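Local coordinates for racemase (PDB 3MKC), which belongs to the mandelate racemase/muconate lactonizing enzyme family of the enolase superfamily, pairing an N-terminal capping domain with a TIM-barrel domain, at residues P7-V20 against N30-V42. Sequence-based numbering, arbitrary orientation.
Sequences PAVAPIKSIEFIPV and NTVVVKVTDENGV
F17 lies alongside V34 on the face of the hairpin that carries I15 and V36. Starting at its CB, the side chain turns CG anti to the carbonyl carbon (chi1 -85°), which lays the ring alongside V34. F17 CD1 meets V32 CG1 at 3.8 Å, near the ring plane at the edge. F17 CE1 touches V34 CG2 at 3.7 Å, and F17 CZ passes the same methyl at 4.0 Å; the methyl lies over CD1 too, a CH-pi contact on one face, offset toward the rim. I55 and A59 of helix 52-59 and I110 of helix 102-122 also pack on F17. Strands 12-22 and 29-38 form the antiparallel hairpin that opens the three-stranded sheet of the N-terminal domain, as in other enolase-superfamily members, and the face with F17 and V36 looks onto these two helices. I12 CG2 presses on V36 CG1 at 3.6 Å. A classic beta bulge interrupts the ladder here: K13 N and S14 N both bond to T37 O. On the other face a water joins S14 OG, T37 OG1 and K35 O. Past the bulge, P11 O takes the N-H of E39 at 3.0 Å, nearly along the C=O axis. At the D38-G41 type I turn, D38 OD1 accepts from N40 N, making an Asx turn, and, just after the turn, from V42 N on the opposite face of its carboxylate plane, while a second water links D38 OD2 to A8 O and N40 ND2.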
loop_
_atom_site.group_PDB
_atom_site.type_symbol
_atom_site.label_atom_id
_atom_site.label_comp_id
_atom_site.label_asym_id
_atom_site.label_seq_id
_atom_site.Cartn_x
_atom_site.Cartn_y
_atom_site.Cartn_z
ATOM N N PRO A 7 16.613 25.792 -12.914
ATOM C CA PRO A 7 15.712 26.767 -12.295
ATOM C C PRO A 7 14.386 26.170 -11.830
ATOM O O PRO A 7 13.743 26.704 -10.932
ATOM C CB PRO A 7 15.505 27.802 -13.405
ATOM C CG PRO A 7 16.742 27.671 -14.250
ATOM C CD PRO A 7 16.928 26.179 -14.299
ATOM N N ALA A 8 13.984 25.069 -12.459
ATOM C CA ALA A 8 12.728 24.396 -12.145
ATOM C C ALA A 8 12.672 23.764 -10.752
ATOM O O ALA A 8 11.593 23.590 -10.188
ATOM C CB ALA A 8 12.433 23.341 -13.204
ATOM N N VAL A 9 13.822 23.405 -10.198
ATOM C CA VAL A 9 13.842 22.813 -8.865
ATOM C C VAL A 9 13.702 23.963 -7.878
ATOM O O VAL A 9 14.692 24.473 -7.355
ATOM C CB VAL A 9 15.161 22.058 -8.616
ATOM C CG1 VAL A 9 15.115 21.348 -7.278
ATOM C CG2 VAL A 9 15.390 21.065 -9.730
ATOM N N ALA A 10 12.461 24.377 -7.647
ATOM C CA ALA A 10 12.168 25.491 -6.746
ATOM C C ALA A 10 11.763 25.002 -5.363
ATOM O O ALA A 10 11.273 23.886 -5.213
ATOM C CB ALA A 10 11.063 26.351 -7.337
ATOM N N PRO A 11 11.931 25.855 -4.336
ATOM C CA PRO A 11 11.585 25.500 -2.957
ATOM C C PRO A 11 10.098 25.276 -2.746
ATOM O O PRO A 11 9.260 25.829 -3.463
ATOM C CB PRO A 11 12.084 26.700 -2.143
ATOM C CG PRO A 11 13.095 27.368 -3.048
ATOM C CD PRO A 11 12.455 27.227 -4.397
ATOM N N ILE A 12 9.781 24.464 -1.747
ATOM C CA ILE A 12 8.398 24.175 -1.397
ATOM C C ILE A 12 7.804 25.438 -0.777
ATOM O O ILE A 12 8.409 26.040 0.110
ATOM C CB ILE A 12 8.326 23.021 -0.371
ATOM C CG1 ILE A 12 8.821 21.731 -1.020
ATOM C CG2 ILE A 12 6.905 22.875 0.165
ATOM C CD1 ILE A 12 8.872 20.550 -0.074
ATOM N N LYS A 13 6.631 25.841 -1.251
ATOM C CA LYS A 13 5.980 27.036 -0.726
ATOM C C LYS A 13 4.895 26.690 0.289
ATOM O O LYS A 13 4.739 27.371 1.305
ATOM C CB LYS A 13 5.370 27.847 -1.870
ATOM C CG LYS A 13 4.637 29.103 -1.416
ATOM C CD LYS A 13 4.095 29.864 -2.611
ATOM C CE LYS A 13 3.328 31.104 -2.197
ATOM N NZ LYS A 13 2.948 31.894 -3.403
ATOM N N SER A 14 4.144 25.630 0.017
ATOM C CA SER A 14 3.079 25.238 0.926
ATOM C C SER A 14 2.770 23.751 0.883
ATOM O O SER A 14 3.088 23.053 -0.081
ATOM C CB SER A 14 1.799 26.019 0.610
ATOM O OG SER A 14 1.234 25.602 -0.624
ATOM N N ILE A 15 2.145 23.278 1.952
ATOM C CA ILE A 15 1.749 21.887 2.060
ATOM C C ILE A 15 0.355 21.892 2.659
ATOM O O ILE A 15 0.142 22.346 3.791
ATOM C CB ILE A 15 2.708 21.080 2.954
ATOM C CG1 ILE A 15 4.101 21.041 2.311
ATOM C CG2 ILE A 15 2.170 19.659 3.140
ATOM C CD1 ILE A 15 5.119 20.196 3.068
ATOM N N GLU A 16 -0.594 21.395 1.881
ATOM C CA GLU A 16 -1.987 21.354 2.284
ATOM C C GLU A 16 -2.527 19.937 2.425
ATOM O O GLU A 16 -2.353 19.093 1.543
ATOM C CB GLU A 16 -2.824 22.135 1.264
ATOM C CG GLU A 16 -4.327 21.973 1.403
ATOM C CD GLU A 16 -5.102 22.879 0.454
ATOM O OE1 GLU A 16 -4.697 23.008 -0.723
ATOM O OE2 GLU A 16 -6.124 23.457 0.883
ATOM N N PHE A 17 -3.175 19.683 3.556
ATOM C CA PHE A 17 -3.778 18.386 3.817
ATOM C C PHE A 17 -5.258 18.565 3.506
ATOM O O PHE A 17 -5.937 19.379 4.126
ATOM C CB PHE A 17 -3.551 17.984 5.279
ATOM C CG PHE A 17 -2.218 17.308 5.519
ATOM C CD1 PHE A 17 -2.154 15.939 5.752
ATOM C CD2 PHE A 17 -1.032 18.035 5.469
ATOM C CE1 PHE A 17 -0.927 15.296 5.929
ATOM C CE2 PHE A 17 0.205 17.403 5.644
ATOM C CZ PHE A 17 0.253 16.027 5.873
ATOM N N ILE A 18 -5.751 17.799 2.541
ATOM C CA ILE A 18 -7.133 17.923 2.107
ATOM C C ILE A 18 -8.013 16.721 2.380
ATOM O O ILE A 18 -7.988 15.741 1.641
ATOM C CB ILE A 18 -7.183 18.224 0.596
ATOM C CG1 ILE A 18 -6.372 19.485 0.304
ATOM C CG2 ILE A 18 -8.629 18.370 0.134
ATOM C CD1 ILE A 18 -6.132 19.739 -1.166
ATOM N N PRO A 19 -8.814 16.785 3.450
ATOM C CA PRO A 19 -9.721 15.694 3.820
ATOM C C PRO A 19 -10.732 15.443 2.703
ATOM O O PRO A 19 -11.325 16.385 2.184
ATOM C CB PRO A 19 -10.401 16.225 5.080
ATOM C CG PRO A 19 -9.344 17.091 5.690
ATOM C CD PRO A 19 -8.788 17.825 4.495
ATOM N N VAL A 20 -10.922 14.184 2.325
ATOM C CA VAL A 20 -11.884 13.855 1.282
ATOM C C VAL A 20 -12.803 12.742 1.771
ATOM O O VAL A 20 -12.358 11.624 2.035
ATOM C CB VAL A 20 -11.183 13.403 -0.019
ATOM C CG1 VAL A 20 -12.232 13.068 -1.081
ATOM C CG2 VAL A 20 -10.254 14.505 -0.524
ATOM N N ASN A 30 -12.867 7.339 2.308
ATOM C CA ASN A 30 -12.265 8.633 2.514
ATOM C C ASN A 30 -10.759 8.557 2.395
ATOM O O ASN A 30 -10.172 7.477 2.324
ATOM C CB ASN A 30 -12.654 9.186 3.892
ATOM C CG ASN A 30 -12.243 8.267 5.024
ATOM O OD1 ASN A 30 -11.080 7.883 5.130
ATOM N ND2 ASN A 30 -13.195 7.912 5.879
ATOM N N THR A 31 -10.141 9.727 2.352
ATOM C CA THR A 31 -8.706 9.816 2.272
ATOM C C THR A 31 -8.307 11.237 2.623
ATOM O O THR A 31 -9.156 12.095 2.902
ATOM C CB THR A 31 -8.184 9.473 0.860
ATOM O OG1 THR A 31 -6.757 9.354 0.904
ATOM C CG2 THR A 31 -8.559 10.570 -0.142
ATOM N N VAL A 32 -7.007 11.475 2.634
ATOM C CA VAL A 32 -6.497 12.789 2.926
ATOM C C VAL A 32 -5.463 13.092 1.867
ATOM O O VAL A 32 -4.358 12.555 1.892
ATOM C CB VAL A 32 -5.849 12.839 4.312
ATOM C CG1 VAL A 32 -5.391 14.244 4.611
ATOM C CG2 VAL A 32 -6.843 12.360 5.355
ATOM N N VAL A 33 -5.838 13.931 0.911
ATOM C CA VAL A 33 -4.913 14.296 -0.146
ATOM C C VAL A 33 -3.883 15.262 0.403
ATOM O O VAL A 33 -4.216 16.168 1.168
ATOM C CB VAL A 33 -5.636 14.981 -1.320
ATOM C CG1 VAL A 33 -4.620 15.425 -2.366
ATOM C CG2 VAL A 33 -6.649 14.030 -1.930
ATOM N N VAL A 34 -2.626 15.051 0.036
ATOM C CA VAL A 34 -1.564 15.940 0.459
ATOM C C VAL A 34 -1.051 16.649 -0.790
ATOM O O VAL A 34 -0.539 16.009 -1.710
ATOM C CB VAL A 34 -0.399 15.177 1.109
ATOM C CG1 VAL A 34 0.730 16.150 1.439
ATOM C CG2 VAL A 34 -0.881 14.464 2.360
ATOM N N LYS A 35 -1.196 17.969 -0.823
ATOM C CA LYS A 35 -0.748 18.755 -1.963
ATOM C C LYS A 35 0.431 19.639 -1.570
ATOM O O LYS A 35 0.295 20.536 -0.733
ATOM C CB LYS A 35 -1.902 19.622 -2.467
ATOM C CG LYS A 35 -1.657 20.360 -3.774
ATOM C CD LYS A 35 -2.891 21.198 -4.108
ATOM C CE LYS A 35 -2.827 21.824 -5.484
ATOM N NZ LYS A 35 -4.155 22.414 -5.854
ATOM N N VAL A 36 1.592 19.376 -2.165
ATOM C CA VAL A 36 2.791 20.162 -1.892
ATOM C C VAL A 36 3.026 21.052 -3.111
ATOM O O VAL A 36 3.226 20.565 -4.221
ATOM C CB VAL A 36 4.023 19.254 -1.667
ATOM C CG1 VAL A 36 5.236 20.094 -1.318
ATOM C CG2 VAL A 36 3.735 18.257 -0.550
ATOM N N THR A 37 3.002 22.360 -2.892
ATOM C CA THR A 37 3.176 23.319 -3.971
ATOM C C THR A 37 4.491 24.077 -3.870
ATOM O O THR A 37 4.883 24.493 -2.781
ATOM C CB THR A 37 2.024 24.329 -3.960
ATOM O OG1 THR A 37 0.779 23.621 -3.887
ATOM C CG2 THR A 37 2.049 25.181 -5.225
ATOM N N ASP A 38 5.178 24.255 -4.995
ATOM C CA ASP A 38 6.438 24.989 -4.961
ATOM C C ASP A 38 6.199 26.465 -5.259
ATOM O O ASP A 38 5.072 26.876 -5.528
ATOM C CB ASP A 38 7.478 24.389 -5.925
ATOM C CG ASP A 38 7.163 24.641 -7.392
ATOM O OD1 ASP A 38 6.360 25.544 -7.702
ATOM O OD2 ASP A 38 7.747 23.934 -8.244
ATOM N N GLU A 39 7.261 27.257 -5.210
ATOM C CA GLU A 39 7.148 28.691 -5.429
ATOM C C GLU A 39 6.764 29.095 -6.837
ATOM O O GLU A 39 6.506 30.268 -7.091
ATOM C CB GLU A 39 8.448 29.378 -5.024
ATOM C CG GLU A 39 8.920 28.938 -3.655
ATOM C CD GLU A 39 9.715 29.993 -2.921
ATOM O OE1 GLU A 39 10.809 30.367 -3.398
ATOM O OE2 GLU A 39 9.232 30.448 -1.858
ATOM N N ASN A 40 6.727 28.136 -7.754
ATOM C CA ASN A 40 6.349 28.430 -9.130
ATOM C C ASN A 40 4.930 27.959 -9.413
ATOM O O ASN A 40 4.435 28.104 -10.528
ATOM C CB ASN A 40 7.317 27.776 -10.127
ATOM C CG ASN A 40 8.678 28.448 -10.149
ATOM O OD1 ASN A 40 8.778 29.673 -10.107
ATOM N ND2 ASN A 40 9.733 27.648 -10.235
ATOM N N GLY A 41 4.278 27.393 -8.402
ATOM C CA GLY A 41 2.914 26.921 -8.575
ATOM C C GLY A 41 2.782 25.459 -8.961
ATOM O O GLY A 41 1.673 24.946 -9.101
ATOM N N VAL A 42 3.907 24.783 -9.152
ATOM C CA VAL A 42 3.873 23.369 -9.505
ATOM C C VAL A 42 3.581 22.605 -8.224
ATOM O O VAL A 42 4.058 22.984 -7.157
ATOM C CB VAL A 42 5.224 22.900 -10.069
ATOM C CG1 VAL A 42 5.124 21.452 -10.512
ATOM C CG2 VAL A 42 5.635 23.785 -11.239
HETATM O O HOH W 1 9.034 24.798 -10.527
HETATM O O HOH W 2 0.136 23.276 -1.423
#